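Local atomic coordinates of probable 3-hydroxybutyryl-CoA dehydrogenase (Escherichia coli, PDB entry 3MOG), a protein that catalyses the NAD-dependent oxidation of 3-hydroxyadipyl-CoA to 3-oxoadipyl-CoA in the phenylacetate degradation pathway. Residues V191-R196 with R257-S262; W203-E208 with G387-R392; N447-Y452 with Y457-L462. All blocks are in the same frame, centred on the assembly; numbering follows the deposited sequence.

The three contacts lie in the helical C-terminal parts of the dehydrogenase, their centres 15 to 16 Å from one another. Interactions 1 and 2 meet where Ser262 OG packs 3.5 Å from Trp203 CB, and their segments alternate along the chain; interaction 1 stays within the first C-terminal-domain range, whereas interaction 2 joins the first to the second. Interactions 2 and 3 share a polar cluster: Arg392 NH2 lies 2.7 Å from Tyr457 OH and Arg392 NH1 2.8 Å from Tyr452 OH, both probable hydrogen bonds. Interactions 1 and 3 come together near the carboxylate of Asp403, which forms salt bridges with Arg193 and Arg258. No cofactor or substrate takes part in any of the three.

Interaction 1: V191-R196 with R257-S262; sequences VNRVAR and RRFLPS
Phe259 reaches across to Arg193 and Arg196 in the helical 3-hydroxyacyl-CoA dehydrogenase C-terminal domain, joining residues 191-196 to the loop between helices 239-252 and 263-270. The apolar part of the contact is made at the rim of the phenyl ring. CD2 of Phe259 lies 3.8 Å from Arg196 CB, near the ring plane, and CZ is 4.0 Å from Arg193 CG. The Arg193 carbonyl O also meets this edge, 3.7 Å from Phe259 CE2. Arg258 CG lies over one face, toward the rim, and the ring of Phe253 meets that of Phe259.

The charged part brings two guanidinium groups together: Arg193 NH2 stands 3.9 Å from Arg258 NH1, with the planes 51° apart. Both nitrogens form salt bridges to OD2 of Asp403, on helix 390-406, and this shared carboxylate probably offsets their like charge.

The end of Arg196 leads away from Phe259 and is held by two polar partners. Bends at chi2 and chi3 (101°) bring the chain back to the carbonyl of Asn192, and NH1 reaches Thr246 OG1. Within the segment, Arg196 NE donates to Asn192 O at 2.9 Å, in the carbonyl plane, with an N-H...O angle of 147°.

Interaction 2: W203-E208 with G387-R392; sequences WRALEE and GMLIWR
This is a small, buried interface between two C-terminal-domain repeats of the 3-hydroxyacyl-CoA dehydrogenase family, where the end of helix 196-207 meets the start of helix 390-406. Only 115 Å² is buried between the segments, and the nearest CA atoms, those of Ala205 and Leu389, are 7.8 Å apart. The apolar half is a single touch: Ala205 CB against Leu389 CD2 at 3.9 Å. It lies beside helix 213-223, whose Ile216 and Ala219 pack on Ala205 and Leu389 respectively.

The polar half pairs two arginines whose side chains run at about a right angle, with Arg204 NE 3.6 Å from Arg392 NH2 and near the plane of the Arg392 guanidinium. Arg392 reaches this position as an extended chain, CG trans to the backbone N (chi1 177°), whereas Arg204 bends at chi3. Their like charges are probably balanced by acids nearby: Glu454 forms a salt bridge with Arg204 NH1 and Glu201 with Arg392 NE. Arg392 NH2 also bonds to Tyr457.

A water joins the two segments. It accepts from Arg204 NE at 3.0 Å and weakly from Arg392 NH2, also at 3.0 Å, and donates to Glu208 OE2 at 2.7 Å.

Interaction 3: N447-Y452 with Y457-L462; sequences NLQHHY and YRPCSL
The last turns of helix 438-452 run beside residues 457-459, after which Cys460 takes the N-cap position of helix 461-473; the nearest CA atoms, those of Gln449 and Tyr457, are 4.7 Å apart. Without a hydrogen bond between them, the segments bury 250 Å², mostly by side-chain packing. Tyr457 loses the most surface to the other segment. Its CB sits 3.7 Å from the backbone N of Gln449, and its CG is 4.0 Å from Leu448 CB. Farther out, Tyr457 CE2 comes within 4.1 Å of Tyr452 CD2, the two rings lying obliquely with planes at 34° and centroids 5.5 Å apart. Beyond its bond to Arg392, Tyr457 OH is hydrogen-bonded to Glu201 OE1; Tyr452 OH meets the same arginine.

Gln449 lies along the other part of the contact. Its side chain leaves the helix stretched out (chi1 177°), which carries the amide past Tyr457: NE2 lies 3.7 Å from Pro459 CD, and OE1 is 4.0 Å from Arg458 CA. Cutting this side chain back to an alanine would take away the amide and is likely to open a gap beside Pro459 CD and Arg458 CA. Tyr452 also packs on Ser461 of the second subunit, and Ser461 on Tyr452 of the third. The arrangement is a helix-loop-helix connection in the second C-terminal-domain repeat of this dehydrogenase family, placed at the interfaces of the homotrimer.

Interaction 1: V191-R196 with R257-S262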
# COMPACT_ATOMS: atom_id res chain seq x y z
N VAL C 191 20.54 -9.80 5.32
CA VAL C 191 21.23 -8.53 5.51
C VAL C 191 20.53 -7.32 4.86
O VAL C 191 20.27 -6.34 5.54
CB VAL C 191 22.72 -8.59 5.04
CG1 VAL C 191 23.39 -7.25 5.26
CG2 VAL C 191 23.48 -9.69 5.76
N ASN C 192 20.21 -7.40 3.58
CA ASN C 192 19.55 -6.27 2.89
C ASN C 192 18.14 -6.00 3.42
O ASN C 192 17.64 -4.89 3.30
CB ASN C 192 19.48 -6.49 1.38
CG ASN C 192 20.75 -6.07 0.65
OD1 ASN C 192 21.57 -5.33 1.17
ND2 ASN C 192 20.88 -6.53 -0.59
N ARG C 193 17.50 -7.02 3.97
CA ARG C 193 16.17 -6.88 4.54
C ARG C 193 16.20 -6.27 5.94
O ARG C 193 15.49 -5.31 6.21
CB ARG C 193 15.46 -8.24 4.57
CG ARG C 193 14.06 -8.21 5.14
CD ARG C 193 13.76 -9.52 5.83
NE ARG C 193 12.38 -9.63 6.29
CZ ARG C 193 11.54 -10.58 5.90
NH1 ARG C 193 11.92 -11.47 5.00
NH2 ARG C 193 10.30 -10.62 6.38
N VAL C 194 17.03 -6.83 6.82
CA VAL C 194 17.07 -6.41 8.23
C VAL C 194 17.73 -5.04 8.42
O VAL C 194 17.34 -4.30 9.31
CB VAL C 194 17.71 -7.52 9.13
CG1 VAL C 194 17.85 -7.09 10.60
CG2 VAL C 194 16.91 -8.78 9.02
N ALA C 195 18.69 -4.70 7.56
CA ALA C 195 19.34 -3.39 7.58
C ALA C 195 18.44 -2.22 7.21
O ALA C 195 18.76 -1.08 7.55
CB ALA C 195 20.57 -3.38 6.68
N ARG C 196 17.35 -2.47 6.51
CA ARG C 196 16.50 -1.39 5.98
C ARG C 196 16.10 -0.27 6.98
O ARG C 196 16.22 0.91 6.64
CB ARG C 196 15.26 -1.94 5.27
CG ARG C 196 15.49 -2.58 3.90
CD ARG C 196 16.23 -1.64 2.93
NE ARG C 196 17.65 -2.00 2.83
CZ ARG C 196 18.58 -1.25 2.25
NH1 ARG C 196 18.27 -0.07 1.72
NH2 ARG C 196 19.84 -1.68 2.21
N ARG C 257 4.83 -0.85 4.07
CA ARG C 257 5.16 0.51 4.48
C ARG C 257 6.33 0.57 5.44
O ARG C 257 6.92 1.63 5.60
CB ARG C 257 3.96 1.23 5.10
CG ARG C 257 2.57 0.95 4.52
CD ARG C 257 2.38 1.46 3.11
NE ARG C 257 2.58 2.90 2.96
CZ ARG C 257 2.59 3.52 1.78
NH1 ARG C 257 2.41 2.81 0.67
NH2 ARG C 257 2.78 4.83 1.69
N ARG C 258 6.69 -0.56 6.05
CA ARG C 258 7.96 -0.59 6.79
C ARG C 258 9.20 -0.56 5.88
O ARG C 258 10.33 -0.37 6.35
CB ARG C 258 8.00 -1.73 7.84
CG ARG C 258 8.06 -3.13 7.30
CD ARG C 258 7.64 -4.12 8.39
NE ARG C 258 8.11 -5.47 8.11
CZ ARG C 258 7.48 -6.35 7.33
NH1 ARG C 258 8.01 -7.55 7.14
NH2 ARG C 258 6.33 -6.04 6.73
N PHE C 259 8.99 -0.72 4.58
CA PHE C 259 10.07 -0.58 3.61
C PHE C 259 9.89 0.65 2.68
O PHE C 259 10.54 0.74 1.66
CB PHE C 259 10.25 -1.88 2.79
CG PHE C 259 10.60 -3.08 3.62
CD1 PHE C 259 9.77 -4.20 3.63
CD2 PHE C 259 11.76 -3.10 4.39
CE1 PHE C 259 10.09 -5.33 4.39
CE2 PHE C 259 12.09 -4.21 5.17
CZ PHE C 259 11.26 -5.33 5.17
N LEU C 260 9.02 1.58 3.06
CA LEU C 260 8.79 2.82 2.32
C LEU C 260 10.08 3.58 1.96
O LEU C 260 10.96 3.76 2.81
CB LEU C 260 7.86 3.74 3.13
CG LEU C 260 7.12 4.87 2.40
CD1 LEU C 260 6.18 4.30 1.34
CD2 LEU C 260 6.36 5.73 3.40
N PRO C 261 10.21 3.97 0.68
CA PRO C 261 11.34 4.86 0.32
C PRO C 261 11.14 6.30 0.83
O PRO C 261 10.04 6.66 1.25
CB PRO C 261 11.37 4.79 -1.22
CG PRO C 261 10.66 3.47 -1.54
CD PRO C 261 9.57 3.39 -0.51
N SER C 262 12.21 7.10 0.79
CA SER C 262 12.16 8.51 1.21
C SER C 262 12.14 9.48 0.02
O SER C 262 12.93 9.30 -0.91
CB SER C 262 13.39 8.81 2.07
OG SER C 262 13.35 10.13 2.58

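Interaction 2: W203-E208 with G387-R392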
# COMPACT_ATOMS: atom_id res chain seq x y z
N TRP C 203 16.30 8.89 7.44
CA TRP C 203 15.58 9.72 6.46
C TRP C 203 14.31 10.38 7.03
O TRP C 203 14.02 11.55 6.73
CB TRP C 203 15.23 8.92 5.22
CG TRP C 203 16.44 8.44 4.45
CD1 TRP C 203 16.80 7.15 4.19
CD2 TRP C 203 17.45 9.26 3.83
NE1 TRP C 203 17.96 7.11 3.46
CE2 TRP C 203 18.39 8.39 3.23
CE3 TRP C 203 17.64 10.65 3.72
CZ2 TRP C 203 19.51 8.86 2.53
CZ3 TRP C 203 18.76 11.11 3.03
CH2 TRP C 203 19.67 10.22 2.43
N ARG C 204 13.57 9.64 7.85
CA ARG C 204 12.38 10.19 8.49
C ARG C 204 12.72 11.30 9.48
O ARG C 204 12.05 12.34 9.50
CB ARG C 204 11.58 9.10 9.19
CG ARG C 204 10.56 8.46 8.27
CD ARG C 204 9.77 7.46 9.04
NE ARG C 204 8.75 8.08 9.87
CZ ARG C 204 7.46 7.80 9.76
NH1 ARG C 204 7.05 6.93 8.85
NH2 ARG C 204 6.57 8.39 10.57
N ALA C 205 13.77 11.09 10.26
CA ALA C 205 14.28 12.09 11.20
C ALA C 205 14.72 13.33 10.42
O ALA C 205 14.32 14.44 10.74
CB ALA C 205 15.43 11.50 12.04
N LEU C 206 15.49 13.11 9.35
CA LEU C 206 15.94 14.16 8.44
C LEU C 206 14.80 14.96 7.79
O LEU C 206 14.88 16.18 7.73
CB LEU C 206 16.83 13.57 7.36
CG LEU C 206 17.85 14.46 6.66
CD1 LEU C 206 18.43 15.52 7.61
CD2 LEU C 206 18.94 13.57 6.13
N GLU C 207 13.74 14.27 7.35
CA GLU C 207 12.60 14.93 6.69
C GLU C 207 11.83 15.79 7.67
O GLU C 207 11.20 16.77 7.28
CB GLU C 207 11.66 13.89 6.04
CG GLU C 207 10.63 14.46 5.06
CD GLU C 207 9.91 13.40 4.22
OE1 GLU C 207 10.07 12.19 4.50
OE2 GLU C 207 9.18 13.76 3.28
N GLU C 208 11.86 15.43 8.95
CA GLU C 208 11.16 16.23 9.96
C GLU C 208 12.05 17.23 10.73
O GLU C 208 11.57 17.88 11.65
CB GLU C 208 10.37 15.33 10.90
CG GLU C 208 9.02 14.90 10.33
CD GLU C 208 8.26 13.94 11.22
OE1 GLU C 208 7.93 14.31 12.37
OE2 GLU C 208 7.96 12.81 10.78
N GLY C 387 10.39 8.44 20.56
CA GLY C 387 11.36 7.36 20.43
C GLY C 387 12.77 7.84 20.12
O GLY C 387 13.71 7.04 20.13
N MET C 388 12.90 9.14 19.85
CA MET C 388 14.17 9.79 19.52
C MET C 388 14.90 9.10 18.37
O MET C 388 14.31 8.93 17.30
CB MET C 388 15.04 9.99 20.78
CG MET C 388 14.33 10.76 21.91
SD MET C 388 14.19 12.52 21.58
CE MET C 388 15.68 13.01 22.42
N LEU C 389 16.15 8.69 18.57
CA LEU C 389 16.99 8.25 17.45
C LEU C 389 17.51 6.84 17.58
O LEU C 389 17.21 5.97 16.76
CB LEU C 389 18.16 9.22 17.22
CG LEU C 389 17.83 10.66 16.82
CD1 LEU C 389 19.10 11.47 16.63
CD2 LEU C 389 16.95 10.71 15.54
N ILE C 390 18.31 6.63 18.62
CA ILE C 390 18.99 5.39 18.87
C ILE C 390 17.95 4.31 19.15
O ILE C 390 17.92 3.30 18.46
CB ILE C 390 19.96 5.54 20.07
CG1 ILE C 390 21.16 6.41 19.68
CG2 ILE C 390 20.41 4.18 20.60
CD1 ILE C 390 21.97 6.93 20.90
N TRP C 391 17.09 4.56 20.15
CA TRP C 391 16.12 3.56 20.58
C TRP C 391 15.09 3.28 19.50
O TRP C 391 14.73 2.13 19.30
CB TRP C 391 15.47 3.92 21.93
CG TRP C 391 16.37 3.49 23.06
CD1 TRP C 391 17.42 4.19 23.59
CD2 TRP C 391 16.35 2.23 23.74
NE1 TRP C 391 18.03 3.46 24.58
CE2 TRP C 391 17.40 2.25 24.69
CE3 TRP C 391 15.53 1.09 23.66
CZ2 TRP C 391 17.66 1.18 25.54
CZ3 TRP C 391 15.79 0.02 24.51
CH2 TRP C 391 16.85 0.07 25.44
N ARG C 392 14.68 4.32 18.78
CA ARG C 392 13.70 4.19 17.70
C ARG C 392 14.24 3.31 16.57
O ARG C 392 13.52 2.44 16.05
CB ARG C 392 13.30 5.58 17.18
CG ARG C 392 12.34 5.58 16.02
CD ARG C 392 11.55 6.84 15.99
NE ARG C 392 10.74 6.93 14.77
CZ ARG C 392 9.84 7.88 14.55
NH1 ARG C 392 9.64 8.80 15.48
NH2 ARG C 392 9.14 7.90 13.40
O HOH W 1 8.75 10.41 11.83

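Interaction 3: N447-Y452 with Y457-L462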
# COMPACT_ATOMS: atom_id res chain seq x y z
N ASN C 447 3.96 2.57 21.55
CA ASN C 447 3.83 4.03 21.67
C ASN C 447 4.05 4.74 20.34
O ASN C 447 3.28 5.62 19.97
CB ASN C 447 4.78 4.59 22.73
CG ASN C 447 4.22 4.47 24.13
OD1 ASN C 447 3.00 4.53 24.35
ND2 ASN C 447 5.10 4.28 25.10
N LEU C 448 5.09 4.34 19.61
CA LEU C 448 5.31 4.88 18.26
C LEU C 448 4.12 4.62 17.33
O LEU C 448 3.69 5.53 16.62
CB LEU C 448 6.60 4.33 17.66
CG LEU C 448 7.88 4.75 18.40
CD1 LEU C 448 9.06 4.11 17.76
CD2 LEU C 448 8.05 6.27 18.41
N GLN C 449 3.59 3.40 17.38
CA GLN C 449 2.43 2.97 16.58
C GLN C 449 1.20 3.79 16.92
O GLN C 449 0.49 4.23 16.03
CB GLN C 449 2.15 1.47 16.80
CG GLN C 449 0.92 0.92 16.05
CD GLN C 449 0.47 -0.44 16.57
OE1 GLN C 449 -0.06 -1.27 15.82
NE2 GLN C 449 0.69 -0.69 17.87
N HIS C 450 0.96 4.00 18.21
CA HIS C 450 -0.11 4.88 18.64
C HIS C 450 0.10 6.34 18.18
O HIS C 450 -0.81 6.93 17.60
CB HIS C 450 -0.33 4.82 20.15
CG HIS C 450 -1.40 5.74 20.63
ND1 HIS C 450 -2.75 5.46 20.48
CD2 HIS C 450 -1.33 6.97 21.20
CE1 HIS C 450 -3.46 6.47 20.95
NE2 HIS C 450 -2.62 7.39 21.40
N HIS C 451 1.28 6.90 18.42
CA HIS C 451 1.54 8.28 18.06
C HIS C 451 1.34 8.56 16.57
O HIS C 451 0.66 9.51 16.19
CB HIS C 451 2.95 8.71 18.45
CG HIS C 451 3.20 10.17 18.24
ND1 HIS C 451 2.97 11.11 19.22
CD2 HIS C 451 3.62 10.85 17.15
CE1 HIS C 451 3.24 12.31 18.75
NE2 HIS C 451 3.64 12.18 17.49
N TYR C 452 1.95 7.72 15.73
CA TYR C 452 1.90 7.90 14.28
C TYR C 452 0.70 7.25 13.59
O TYR C 452 0.36 7.66 12.49
CB TYR C 452 3.20 7.40 13.65
CG TYR C 452 4.37 8.25 14.03
CD1 TYR C 452 4.53 9.52 13.48
CD2 TYR C 452 5.31 7.79 14.96
CE1 TYR C 452 5.58 10.32 13.85
CE2 TYR C 452 6.37 8.57 15.33
CZ TYR C 452 6.51 9.84 14.77
OH TYR C 452 7.58 10.61 15.12
N TYR C 457 4.96 0.94 12.38
CA TYR C 457 5.48 0.78 13.73
C TYR C 457 4.82 -0.38 14.51
O TYR C 457 5.04 -0.49 15.71
CB TYR C 457 5.48 2.12 14.50
CG TYR C 457 6.40 3.09 13.84
CD1 TYR C 457 7.78 2.96 13.96
CD2 TYR C 457 5.91 4.11 13.02
CE1 TYR C 457 8.64 3.81 13.30
CE2 TYR C 457 6.76 4.98 12.37
CZ TYR C 457 8.12 4.82 12.50
OH TYR C 457 8.96 5.69 11.84
N ARG C 458 4.05 -1.23 13.82
CA ARG C 458 3.48 -2.41 14.45
C ARG C 458 4.56 -3.32 15.05
O ARG C 458 5.55 -3.64 14.39
CB ARG C 458 2.55 -3.19 13.49
CG ARG C 458 3.23 -3.95 12.32
CD ARG C 458 3.52 -5.40 12.66
NE ARG C 458 4.29 -6.07 11.60
CZ ARG C 458 5.61 -6.02 11.50
NH1 ARG C 458 6.30 -5.31 12.37
NH2 ARG C 458 6.23 -6.65 10.51
N PRO C 459 4.39 -3.71 16.33
CA PRO C 459 5.19 -4.79 16.91
C PRO C 459 4.82 -6.08 16.18
O PRO C 459 3.62 -6.33 15.95
CB PRO C 459 4.66 -4.89 18.32
CG PRO C 459 4.02 -3.58 18.60
CD PRO C 459 3.46 -3.13 17.31
N CYS C 460 5.81 -6.87 15.78
CA CYS C 460 5.47 -8.09 15.05
C CYS C 460 4.98 -9.16 16.03
O CYS C 460 5.23 -9.06 17.24
CB CYS C 460 6.61 -8.59 14.15
SG CYS C 460 7.92 -9.37 15.02
N SER C 461 4.30 -10.18 15.52
CA SER C 461 3.65 -11.17 16.38
C SER C 461 4.65 -11.89 17.32
O SER C 461 4.34 -12.11 18.50
CB SER C 461 2.81 -12.13 15.52
OG SER C 461 2.57 -13.36 16.18
N LEU C 462 5.87 -12.16 16.83
CA LEU C 462 6.93 -12.78 17.65
C LEU C 462 7.48 -11.87 18.75
O LEU C 462 7.92 -12.35 19.80
CB LEU C 462 8.08 -13.32 16.77
CG LEU C 462 9.19 -14.14 17.45
CD1 LEU C 462 8.61 -15.40 18.11
CD2 LEU C 462 10.28 -14.52 16.44